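Local coordinates for leucine aminopeptidase 2 (Saccharomyces cerevisiae, PDB 2XQ0), which acts as a zinc-dependent aminopeptidase that preferentially trims di- and tripeptides, with a low epoxide hydrolase activity in vitro, at residues 475-480 against 501-506; 513-518 against 557-562. All blocks are in the same frame, centred on the assembly; numbering follows the deposited sequence.

Contact 1: residues 475-480 against 501-506; sequences YQLADK and IDIKDF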
ATOM      1  N   TYR A 475       8.815 -10.086  24.680  1.00 30.70           N
ATOM      2  CA  TYR A 475       9.531 -11.345  24.547  1.00 28.09           C
ATOM      3  C   TYR A 475       9.607 -12.101  25.874  1.00 25.65           C
ATOM      4  O   TYR A 475       9.387 -13.311  25.918  1.00 32.89           O
ATOM      5  CB  TYR A 475      10.935 -11.095  23.989  1.00 34.81           C
ATOM      6  CG  TYR A 475      10.939 -10.656  22.537  1.00 41.31           C
ATOM      7  CD1 TYR A 475      10.079 -11.232  21.619  1.00 42.74           C
ATOM      8  CD2 TYR A 475      11.812  -9.673  22.087  1.00 50.92           C
ATOM      9  CE1 TYR A 475      10.084 -10.836  20.285  1.00 54.59           C
ATOM     10  CE2 TYR A 475      11.823  -9.273  20.757  1.00 50.18           C
ATOM     11  CZ  TYR A 475      10.961  -9.856  19.863  1.00 57.19           C
ATOM     12  OH  TYR A 475      10.975  -9.460  18.537  1.00 69.61           O
ATOM     13  N   GLN A 476       9.925 -11.403  26.956  1.00 25.70           N
ATOM     14  CA  GLN A 476       9.959 -12.058  28.263  1.00 29.54           C
ATOM     15  C   GLN A 476       8.648 -12.754  28.631  1.00 28.87           C
ATOM     16  O   GLN A 476       8.661 -13.893  29.077  1.00 27.09           O
ATOM     17  CB  GLN A 476      10.365 -11.087  29.363  1.00 43.27           C
ATOM     18  CG  GLN A 476      11.798 -10.622  29.236  1.00 62.26           C
ATOM     19  CD  GLN A 476      12.155  -9.586  30.274  1.00 71.98           C
ATOM     20  OE1 GLN A 476      11.608  -9.587  31.380  1.00 75.06           O
ATOM     21  NE2 GLN A 476      13.078  -8.694  29.929  1.00 74.28           N
ATOM     22  N   LEU A 477       7.525 -12.072  28.445  1.00 29.48           N
ATOM     23  CA  LEU A 477       6.236 -12.646  28.799  1.00 33.50           C
ATOM     24  C   LEU A 477       5.914 -13.862  27.950  1.00 35.87           C
ATOM     25  O   LEU A 477       5.500 -14.892  28.483  1.00 36.09           O
ATOM     26  CB  LEU A 477       5.112 -11.618  28.677  1.00 35.22           C
ATOM     27  CG  LEU A 477       3.744 -12.077  29.190  1.00 35.78           C
ATOM     28  CD1 LEU A 477       3.815 -12.364  30.696  1.00 34.46           C
ATOM     29  CD2 LEU A 477       2.688 -11.026  28.894  1.00 32.31           C
ATOM     30  N   ALA A 478       6.072 -13.752  26.630  1.00 30.22           N
ATOM     31  CA  ALA A 478       5.788 -14.894  25.763  1.00 32.10           C
ATOM     32  C   ALA A 478       6.619 -16.101  26.189  1.00 41.17           C
ATOM     33  O   ALA A 478       6.105 -17.215  26.297  1.00 47.82           O
ATOM     34  CB  ALA A 478       6.026 -14.553  24.287  1.00 33.76           C
ATOM     35  N   ASP A 479       7.904 -15.878  26.441  1.00 36.60           N
ATOM     36  CA  ASP A 479       8.754 -16.936  26.981  1.00 34.70           C
ATOM     37  C   ASP A 479       8.159 -17.520  28.273  1.00 34.09           C
ATOM     38  O   ASP A 479       8.028 -18.737  28.422  1.00 37.90           O
ATOM     39  CB  ASP A 479      10.173 -16.409  27.215  1.00 45.08           C
ATOM     40  CG  ASP A 479      10.854 -15.963  25.925  1.00 54.62           C
ATOM     41  OD1 ASP A 479      10.345 -16.301  24.836  1.00 58.61           O
ATOM     42  OD2 ASP A 479      11.902 -15.279  25.995  1.00 56.23           O
ATOM     43  N   LYS A 480       7.777 -16.643  29.196  1.00 36.48           N
ATOM     44  CA  LYS A 480       7.210 -17.057  30.481  1.00 33.78           C
ATOM     45  C   LYS A 480       5.941 -17.899  30.309  1.00 37.89           C
ATOM     46  O   LYS A 480       5.763 -18.912  30.992  1.00 45.09           O
ATOM     47  CB  LYS A 480       6.913 -15.833  31.350  1.00 33.42           C
ATOM     48  CG  LYS A 480       6.489 -16.161  32.778  1.00 44.15           C
ATOM     49  CD  LYS A 480       6.025 -14.897  33.525  1.00 51.06           C
ATOM     50  CE  LYS A 480       5.488 -15.227  34.920  1.00 51.21           C
ATOM     51  NZ  LYS A 480       4.874 -14.050  35.613  1.00 50.66           N
ATOM     52  N   ILE A 501      -2.519  -7.389  34.942  1.00 47.42           N
ATOM     53  CA  ILE A 501      -1.486  -6.399  35.208  1.00 56.95           C
ATOM     54  C   ILE A 501      -0.307  -6.473  34.232  1.00 54.88           C
ATOM     55  O   ILE A 501       0.316  -5.449  33.923  1.00 43.14           O
ATOM     56  CB  ILE A 501      -0.923  -6.552  36.641  1.00 57.47           C
ATOM     57  CG1 ILE A 501      -2.060  -6.564  37.670  1.00 57.76           C
ATOM     58  CG2 ILE A 501       0.076  -5.447  36.936  1.00 56.08           C
ATOM     59  CD1 ILE A 501      -2.868  -7.851  37.697  1.00 52.63           C
ATOM     60  N   ASP A 502       0.020  -7.675  33.762  1.00 52.56           N
ATOM     61  CA  ASP A 502       1.279  -7.820  33.027  1.00 51.56           C
ATOM     62  C   ASP A 502       1.231  -7.280  31.601  1.00 46.93           C
ATOM     63  O   ASP A 502       2.273  -7.051  30.993  1.00 39.41           O
ATOM     64  CB  ASP A 502       1.870  -9.242  33.103  1.00 50.75           C
ATOM     65  CG  ASP A 502       0.838 -10.324  32.912  1.00 57.08           C
ATOM     66  OD1 ASP A 502       0.970 -11.415  33.528  1.00 46.66           O
ATOM     67  OD2 ASP A 502      -0.105 -10.077  32.139  1.00 72.12           O
ATOM     68  N   ILE A 503       0.030  -7.038  31.083  1.00 51.93           N
ATOM     69  CA  ILE A 503      -0.088  -6.415  29.767  1.00 53.03           C
ATOM     70  C   ILE A 503      -0.716  -5.027  29.830  1.00 63.11           C
ATOM     71  O   ILE A 503      -0.920  -4.385  28.802  1.00 66.80           O
ATOM     72  CB  ILE A 503      -0.861  -7.294  28.776  1.00 42.14           C
ATOM     73  CG1 ILE A 503      -2.334  -7.404  29.185  1.00 35.36           C
ATOM     74  CG2 ILE A 503      -0.202  -8.672  28.669  1.00 33.21           C
ATOM     75  CD1 ILE A 503      -3.177  -8.196  28.195  1.00 39.43           C
ATOM     76  N   LYS A 504      -1.009  -4.569  31.041  1.00 66.40           N
ATOM     77  CA  LYS A 504      -1.562  -3.235  31.258  1.00 69.89           C
ATOM     78  C   LYS A 504      -0.786  -2.145  30.517  1.00 60.66           C
ATOM     79  O   LYS A 504      -1.368  -1.147  30.103  1.00 56.27           O
ATOM     80  CB  LYS A 504      -1.612  -2.907  32.757  1.00 77.24           C
ATOM     81  CG  LYS A 504      -1.849  -1.427  33.066  1.00 80.07           C
ATOM     82  CD  LYS A 504      -1.701  -1.115  34.554  1.00 81.39           C
ATOM     83  CE  LYS A 504      -2.879  -1.638  35.365  1.00 82.22           C
ATOM     84  NZ  LYS A 504      -2.747  -1.316  36.817  1.00 80.22           N
ATOM     85  N   ASP A 505       0.522  -2.334  30.358  1.00 55.44           N
ATOM     86  CA  ASP A 505       1.363  -1.348  29.676  1.00 60.31           C
ATOM     87  C   ASP A 505       1.674  -1.692  28.205  1.00 52.12           C
ATOM     88  O   ASP A 505       2.443  -0.994  27.543  1.00 49.46           O
ATOM     89  CB  ASP A 505       2.665  -1.119  30.455  1.00 70.33           C
ATOM     90  CG  ASP A 505       2.443  -0.363  31.760  1.00 83.15           C
ATOM     91  OD1 ASP A 505       2.372  -1.011  32.829  1.00 87.02           O
ATOM     92  OD2 ASP A 505       2.343   0.882  31.718  1.00 86.67           O
ATOM     93  N   PHE A 506       1.081  -2.764  27.693  1.00 48.00           N
ATOM     94  CA  PHE A 506       1.305  -3.151  26.303  1.00 39.59           C
ATOM     95  C   PHE A 506       0.392  -2.339  25.380  1.00 39.87           C
ATOM     96  O   PHE A 506      -0.828  -2.434  25.487  1.00 36.13           O
ATOM     97  CB  PHE A 506       0.995  -4.638  26.096  1.00 30.49           C
ATOM     98  CG  PHE A 506       2.056  -5.589  26.618  1.00 32.07           C
ATOM     99  CD1 PHE A 506       2.993  -5.192  27.552  1.00 36.59           C
ATOM    100  CD2 PHE A 506       2.089  -6.898  26.165  1.00 28.61           C
ATOM    101  CE1 PHE A 506       3.955  -6.091  28.023  1.00 32.87           C
ATOM    102  CE2 PHE A 506       3.027  -7.792  26.626  1.00 25.74           C
ATOM    103  CZ  PHE A 506       3.959  -7.397  27.560  1.00 23.83           C
TER
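Leu477 is the single residue by which the helical segment 475-480 touches the loop segment 501-506, and its two methyl groups share the work. With CG anti to the backbone N (chi1 -173°), the isobutyl group reaches from the helix toward the loop. CD2 takes the apolar part: it lies 3.7 Å from CG2 of Ile503 and 4.0 Å from CE2 of Phe506, approaching the ring obliquely. CD1, the other branch, meets Asp502, whose OD1 is 4.1 Å from it, a plain van der Waals contact with no bond; the two side chains cross at about a right angle.

Asp502 contributes the second-largest buried surface, but its polar bonds point to other groups. OD2 is hydrogen-bonded to the hydroxyl of Tyr547 and OD1 takes a weak bond from the backbone N of Asn499, so each carboxylate oxygen has a partner. NZ of Lys480 stays 5.2 Å from OD1 of Asp502, near enough for a modest electrostatic attraction perhaps, but it is bonded to the carbonyl of Glu497.

Phe506 is brought back to the leucine by a type I beta turn, Ile503 to Phe506, closed by the bond from Phe506 N to Ile503 O of 2.8 Å. The same turn sets CA of Ile503 over one face of the ring, 3.9 Å above its plane and shifted to the rim.

A leucine of helix 469-484 thus packs against the connection between helices 491-497 and 508-519, in the helical C-terminal part of this M1 aminopeptidase and away from its zinc site. Leu477 also leans on Phe514 of helix 508-519 and on Tyr547, while Ile503 touches Tyr547, and Asn550 and Ile551 of helix 548-552.

Contact 2: residues 513-518 against 557-562; sequences LFLETL and AEVVFK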
ATOM      1  N   LEU A 513       2.657  -8.116  18.719  1.00 24.71           N
ATOM      2  CA  LEU A 513       3.937  -8.815  18.818  1.00 27.62           C
ATOM      3  C   LEU A 513       3.887  -9.942  19.849  1.00 31.20           C
ATOM      4  O   LEU A 513       4.391 -11.039  19.609  1.00 38.11           O
ATOM      5  CB  LEU A 513       5.079  -7.851  19.159  1.00 32.07           C
ATOM      6  CG  LEU A 513       6.466  -8.521  19.297  1.00 33.38           C
ATOM      7  CD1 LEU A 513       6.933  -9.142  17.988  1.00 34.96           C
ATOM      8  CD2 LEU A 513       7.488  -7.538  19.782  1.00 32.13           C
ATOM      9  N   PHE A 514       3.293  -9.675  21.009  1.00 33.35           N
ATOM     10  CA  PHE A 514       3.113 -10.724  22.025  1.00 24.47           C
ATOM     11  C   PHE A 514       2.392 -11.968  21.494  1.00 37.54           C
ATOM     12  O   PHE A 514       2.917 -13.083  21.593  1.00 38.68           O
ATOM     13  CB  PHE A 514       2.375 -10.164  23.242  1.00 28.30           C
ATOM     14  CG  PHE A 514       2.034 -11.204  24.273  1.00 35.91           C
ATOM     15  CD1 PHE A 514       3.036 -11.896  24.942  1.00 29.77           C
ATOM     16  CD2 PHE A 514       0.712 -11.481  24.587  1.00 38.83           C
ATOM     17  CE1 PHE A 514       2.730 -12.848  25.897  1.00 36.41           C
ATOM     18  CE2 PHE A 514       0.395 -12.435  25.541  1.00 41.14           C
ATOM     19  CZ  PHE A 514       1.407 -13.120  26.198  1.00 39.86           C
ATOM     20  N   LEU A 515       1.193 -11.772  20.942  1.00 31.66           N
ATOM     21  CA  LEU A 515       0.375 -12.868  20.400  1.00 37.60           C
ATOM     22  C   LEU A 515       1.091 -13.560  19.254  1.00 45.23           C
ATOM     23  O   LEU A 515       0.985 -14.773  19.087  1.00 54.62           O
ATOM     24  CB  LEU A 515      -0.993 -12.363  19.923  1.00 36.11           C
ATOM     25  CG  LEU A 515      -1.952 -11.850  21.008  1.00 41.33           C
ATOM     26  CD1 LEU A 515      -3.061 -11.009  20.405  1.00 33.99           C
ATOM     27  CD2 LEU A 515      -2.521 -13.007  21.816  1.00 46.59           C
ATOM     28  N   GLU A 516       1.814 -12.780  18.458  1.00 40.11           N
ATOM     29  CA  GLU A 516       2.664 -13.341  17.412  1.00 43.57           C
ATOM     30  C   GLU A 516       3.715 -14.275  18.029  1.00 48.61           C
ATOM     31  O   GLU A 516       3.752 -15.472  17.704  1.00 50.28           O
ATOM     32  CB  GLU A 516       3.302 -12.219  16.572  1.00 43.93           C
ATOM     33  CG  GLU A 516       4.310 -12.661  15.525  1.00 41.76           C
ATOM     34  CD  GLU A 516       3.696 -13.499  14.410  1.00 64.68           C
ATOM     35  OE1 GLU A 516       2.607 -14.081  14.614  1.00 73.50           O
ATOM     36  OE2 GLU A 516       4.309 -13.577  13.321  1.00 68.64           O
ATOM     37  N   THR A 517       4.538 -13.737  18.934  1.00 44.77           N
ATOM     38  CA  THR A 517       5.598 -14.506  19.607  1.00 42.69           C
ATOM     39  C   THR A 517       5.081 -15.814  20.227  1.00 42.83           C
ATOM     40  O   THR A 517       5.754 -16.836  20.179  1.00 49.37           O
ATOM     41  CB  THR A 517       6.335 -13.646  20.675  1.00 40.57           C
ATOM     42  OG1 THR A 517       6.808 -12.427  20.078  1.00 41.78           O
ATOM     43  CG2 THR A 517       7.519 -14.404  21.285  1.00 34.80           C
ATOM     44  N   LEU A 518       3.876 -15.788  20.789  1.00 39.67           N
ATOM     45  CA  LEU A 518       3.270 -16.989  21.356  1.00 39.84           C
ATOM     46  C   LEU A 518       3.034 -18.098  20.331  1.00 50.64           C
ATOM     47  O   LEU A 518       3.248 -19.276  20.626  1.00 51.97           O
ATOM     48  CB  LEU A 518       1.944 -16.660  22.036  1.00 38.04           C
ATOM     49  CG  LEU A 518       2.035 -15.906  23.356  1.00 40.94           C
ATOM     50  CD1 LEU A 518       0.639 -15.517  23.812  1.00 44.88           C
ATOM     51  CD2 LEU A 518       2.753 -16.747  24.411  1.00 35.96           C
ATOM     52  N   ALA A 557      -8.699  -4.302  15.176  1.00 36.38           N
ATOM     53  CA  ALA A 557      -8.732  -5.442  14.263  1.00 37.74           C
ATOM     54  C   ALA A 557      -7.401  -6.171  14.190  1.00 36.15           C
ATOM     55  O   ALA A 557      -7.354  -7.358  13.869  1.00 36.59           O
ATOM     56  CB  ALA A 557      -9.151  -4.989  12.865  1.00 38.65           C
ATOM     57  N   GLU A 558      -6.318  -5.451  14.457  1.00 32.00           N
ATOM     58  CA  GLU A 558      -4.981  -6.045  14.430  1.00 34.22           C
ATOM     59  C   GLU A 558      -4.784  -7.021  15.578  1.00 32.37           C
ATOM     60  O   GLU A 558      -4.197  -8.088  15.403  1.00 34.44           O
ATOM     61  CB  GLU A 558      -3.898  -4.965  14.528  1.00 33.45           C
ATOM     62  CG  GLU A 558      -3.777  -4.078  13.318  1.00 37.18           C
ATOM     63  CD  GLU A 558      -2.855  -4.662  12.277  1.00 44.65           C
ATOM     64  OE1 GLU A 558      -2.308  -5.759  12.524  1.00 53.83           O
ATOM     65  OE2 GLU A 558      -2.669  -4.023  11.221  1.00 41.00           O
ATOM     66  N   VAL A 559      -5.236  -6.625  16.767  1.00 39.01           N
ATOM     67  CA  VAL A 559      -5.131  -7.474  17.943  1.00 32.83           C
ATOM     68  C   VAL A 559      -6.177  -8.581  17.879  1.00 40.88           C
ATOM     69  O   VAL A 559      -5.897  -9.737  18.187  1.00 47.29           O
ATOM     70  CB  VAL A 559      -5.362  -6.692  19.241  1.00 36.36           C
ATOM     71  CG1 VAL A 559      -5.497  -7.672  20.408  1.00 33.89           C
ATOM     72  CG2 VAL A 559      -4.226  -5.678  19.488  1.00 33.45           C
ATOM     73  N   VAL A 560      -7.391  -8.212  17.494  1.00 39.86           N
ATOM     74  CA  VAL A 560      -8.462  -9.185  17.347  1.00 45.51           C
ATOM     75  C   VAL A 560      -8.032 -10.314  16.412  1.00 41.02           C
ATOM     76  O   VAL A 560      -8.292 -11.483  16.691  1.00 45.07           O
ATOM     77  CB  VAL A 560      -9.758  -8.526  16.838  1.00 42.60           C
ATOM     78  CG1 VAL A 560     -10.723  -9.577  16.316  1.00 39.89           C
ATOM     79  CG2 VAL A 560     -10.394  -7.689  17.948  1.00 43.80           C
ATOM     80  N   PHE A 561      -7.349  -9.967  15.324  1.00 41.85           N
ATOM     81  CA  PHE A 561      -6.901 -10.978  14.373  1.00 38.80           C
ATOM     82  C   PHE A 561      -5.927 -11.933  15.021  1.00 37.41           C
ATOM     83  O   PHE A 561      -6.054 -13.142  14.868  1.00 38.52           O
ATOM     84  CB  PHE A 561      -6.237 -10.363  13.146  1.00 39.55           C
ATOM     85  CG  PHE A 561      -5.569 -11.381  12.263  1.00 40.99           C
ATOM     86  CD1 PHE A 561      -6.286 -12.031  11.272  1.00 41.12           C
ATOM     87  CD2 PHE A 561      -4.238 -11.716  12.448  1.00 51.06           C
ATOM     88  CE1 PHE A 561      -5.685 -12.985  10.468  1.00 45.40           C
ATOM     89  CE2 PHE A 561      -3.627 -12.666  11.649  1.00 55.57           C
ATOM     90  CZ  PHE A 561      -4.355 -13.304  10.652  1.00 49.68           C
ATOM     91  N   LYS A 562      -4.939 -11.382  15.729  1.00 42.14           N
ATOM     92  CA  LYS A 562      -3.955 -12.183  16.443  1.00 41.05           C
ATOM     93  C   LYS A 562      -4.620 -13.077  17.480  1.00 41.30           C
ATOM     94  O   LYS A 562      -4.266 -14.245  17.618  1.00 43.87           O
ATOM     95  CB  LYS A 562      -2.933 -11.279  17.121  1.00 45.35           C
ATOM     96  CG  LYS A 562      -2.050 -10.537  16.144  1.00 48.52           C
ATOM     97  CD  LYS A 562      -1.219 -11.515  15.346  1.00 46.33           C
ATOM     98  CE  LYS A 562      -0.357 -10.786  14.342  1.00 44.21           C
ATOM     99  NZ  LYS A 562       0.381 -11.722  13.476  1.00 46.94           N
TER
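Within 557-562, Val559 is the first residue to reach 513-518, and its touch is light. Its CG1, anti to the backbone N (chi1 170°), lies 4.1 Å from CD1 of Leu515, and the same methyl of Leu515 rests 3.8 Å from the carbonyl O of Val559. The valine also packs on Ser508 and Val512, both of helix 508-519. The two helix segments run in the same direction, 18° apart, with their axes 9.5 Å from each other at closest approach. Near-parallel neighbours of this kind, separated in the chain by other helices, are consistent with the all-helical coil that forms the C-terminal domain of leukotriene A4 hydrolases.

Phe561 turns to Pro594 of helix 589-600, and the next residue, Lys562, has the largest share of the contact. Its CA is 5.9 Å from the CA of Leu515, the closest CA pair of the two segments. The lysine CB sits against the leucine at two places: CD1 of Leu515 at 3.3 Å, a close squeeze for two carbons, and CB of Leu515 at 3.6 Å. Beyond CB the lysine chain bends at chi2 (-63°) and then extends, carrying NZ away from the leucine and out to Glu516. The glutamate chain is bent as well, and NZ of Lys562 meets OE1 of Glu516 at 3.4 Å in a salt bridge whose hydrogen bond is weak. Lys562 also touches Val512, one turn before Glu516 on the same helix. Lys565 adds a second, long and weak, ion pair to that same OE1, so the carboxylate probably feels two positive charges.

The chain reaches contact 1 on helix 469-484, passes through helix 491-497 and returns at loop 501-506, closing a short helical excursion. It then enters helix 508-519, where contact 2 opens; helices 537-546 and 548-552 follow before 557-562 closes this longer loop. The two contacts stand in series, neither nested nor crossed, with centres about 13 Å apart. Helix 508-519 joins them: Ala478 CB meets Thr517 CG2 at 3.4 Å, and Leu477 CD2 meets Phe514 CE1 at 3.5 Å. Helices 469-484, 508-519 and 557-569 are thereby tied together, away from the zinc site on helices 297-311 and 321-339.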